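Local coordinates for 70 KDA protein (Xanthomonas sp., PDB 4B2N) that cleaves rubber oxidatively as a processive latex oxygenase that carries two covalently attached c-type hemes, at residues F323-A326 and N327-R330. Numbering follows the deposited sequence.
Sequences FRDA and NARR
D325 is the N-cap of helix 326-331 and turns its carboxylate back onto A328. D325 OD1 accepts from A328 N at 2.9 Å, with an N-H...O angle of 163°. The first torsion of D325 (chi1 70°) sets CG between its backbone N and carbonyl carbon, and this brings OD1 back to the N-H of A328. D325 OD1 also lies 3.4 Å from A328 CB. A water donates to OD1 and accepts a weak bond from N327 ND2, which links two side chains. The negative carboxylate at this end probably interacts favourably with the helix dipole.

R329 runs back from the helix along the incoming loop. Its chain is extended from CG to NE, and R329 CG rests 3.7 Å from R324 CB. The guanidinium lies with one face over R324 O. R329 NH2 is 3.0 Å from R324 O, but the angle is poor for a hydrogen bond. A water joins the two: it donates to R324 O and accepts from NH2. NE, NH1 and NH2 donate to the carbonyls of V319, L267 and N321, which ties the helix to the end of helix 312-319, the loop after it and the chain near L267.

R324 heads another way, with R324 CB 3.9 Å from A328 CB. Its NE forms a salt bridge with D179, and the guanidinium donates hydrogen bonds to the carbonyls of Q106, F107 and G318. The main-chain i to i+4 bonds of the helix start at the cap residue itself: R329 N donates to D325 O, and R330 N to A326 O at 3.0 Å.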
loop_
_atom_site.group_PDB
_atom_site.type_symbol
_atom_site.label_atom_id
_atom_site.label_comp_id
_atom_site.label_asym_id
_atom_site.label_seq_id
_atom_site.Cartn_x
_atom_site.Cartn_y
_atom_site.Cartn_z
ATOM N N PHE A 323 -19.375 9.539 6.622
ATOM C CA PHE A 323 -20.462 9.313 7.563
ATOM C C PHE A 323 -20.040 9.438 9.037
ATOM O O PHE A 323 -20.894 9.499 9.897
ATOM C CB PHE A 323 -21.102 7.955 7.265
ATOM C CG PHE A 323 -21.737 7.860 5.892
ATOM C CD1 PHE A 323 -22.680 8.823 5.465
ATOM C CD2 PHE A 323 -21.435 6.778 5.044
ATOM C CE1 PHE A 323 -23.289 8.731 4.226
ATOM C CE2 PHE A 323 -22.078 6.660 3.781
ATOM C CZ PHE A 323 -22.984 7.650 3.375
ATOM N N ARG A 324 -18.733 9.464 9.351
ATOM C CA ARG A 324 -18.301 9.521 10.767
ATOM C C ARG A 324 -18.259 10.948 11.214
ATOM O O ARG A 324 -18.100 11.802 10.368
ATOM C CB ARG A 324 -16.872 9.006 10.907
ATOM C CG ARG A 324 -16.739 7.555 10.524
ATOM C CD ARG A 324 -15.599 6.885 11.254
ATOM N NE ARG A 324 -15.931 5.461 11.227
ATOM C CZ ARG A 324 -15.646 4.653 10.237
ATOM N NH1 ARG A 324 -14.922 5.073 9.156
ATOM N NH2 ARG A 324 -16.075 3.399 10.336
ATOM N N ASP A 325 -18.380 11.229 12.523
ATOM C CA ASP A 325 -18.086 12.566 13.020
ATOM C C ASP A 325 -16.608 12.642 13.506
ATOM O O ASP A 325 -15.895 11.638 13.443
ATOM C CB ASP A 325 -19.119 13.054 14.059
ATOM C CG ASP A 325 -19.011 12.316 15.369
ATOM O OD1 ASP A 325 -18.207 11.353 15.537
ATOM O OD2 ASP A 325 -19.732 12.726 16.292
ATOM N N ALA A 326 -16.127 13.821 13.906
ATOM C CA ALA A 326 -14.705 13.985 14.279
ATOM C C ALA A 326 -14.344 13.010 15.395
ATOM O O ALA A 326 -13.325 12.367 15.342
ATOM C CB ALA A 326 -14.415 15.431 14.727
ATOM N N ASN A 327 -15.203 12.883 16.413
ATOM C CA ASN A 327 -14.955 11.966 17.538
ATOM C C ASN A 327 -14.777 10.516 17.074
ATOM O O ASN A 327 -13.826 9.872 17.487
ATOM C CB ASN A 327 -16.068 12.110 18.580
ATOM C CG ASN A 327 -15.853 11.276 19.842
ATOM O OD1 ASN A 327 -15.029 11.606 20.696
ATOM N ND2 ASN A 327 -16.673 10.235 20.009
ATOM N N ALA A 328 -15.672 10.039 16.220
ATOM C CA ALA A 328 -15.600 8.694 15.706
ATOM C C ALA A 328 -14.322 8.561 14.887
ATOM O O ALA A 328 -13.668 7.510 14.966
ATOM C CB ALA A 328 -16.802 8.368 14.790
ATOM N N ARG A 329 -13.997 9.562 14.060
ATOM C CA ARG A 329 -12.792 9.385 13.183
ATOM C C ARG A 329 -11.578 9.240 14.068
ATOM O O ARG A 329 -10.884 8.255 13.957
ATOM C CB ARG A 329 -12.573 10.526 12.210
ATOM C CG ARG A 329 -13.642 10.740 11.171
ATOM C CD ARG A 329 -13.390 11.960 10.323
ATOM N NE ARG A 329 -14.359 11.878 9.239
ATOM C CZ ARG A 329 -15.370 12.743 9.117
ATOM N NH1 ARG A 329 -15.527 13.733 9.972
ATOM N NH2 ARG A 329 -16.271 12.575 8.159
ATOM N N ARG A 330 -11.325 10.205 14.947
ATOM C CA ARG A 330 -10.169 10.100 15.886
ATOM C C ARG A 330 -10.234 8.794 16.707
ATOM O O ARG A 330 -9.217 8.180 17.024
ATOM C CB ARG A 330 -10.151 11.287 16.873
ATOM C CG ARG A 330 -9.807 12.597 16.195
ATOM C CD ARG A 330 -9.472 13.684 17.188
ATOM N NE ARG A 330 -10.437 13.808 18.281
ATOM C CZ ARG A 330 -11.333 14.784 18.394
ATOM N NH1 ARG A 330 -11.446 15.696 17.450
ATOM N NH2 ARG A 330 -12.113 14.861 19.492
HETATM O O HOH W 1 -18.669 13.828 8.538
HETATM O O HOH W 2 -18.786 9.642 17.482
#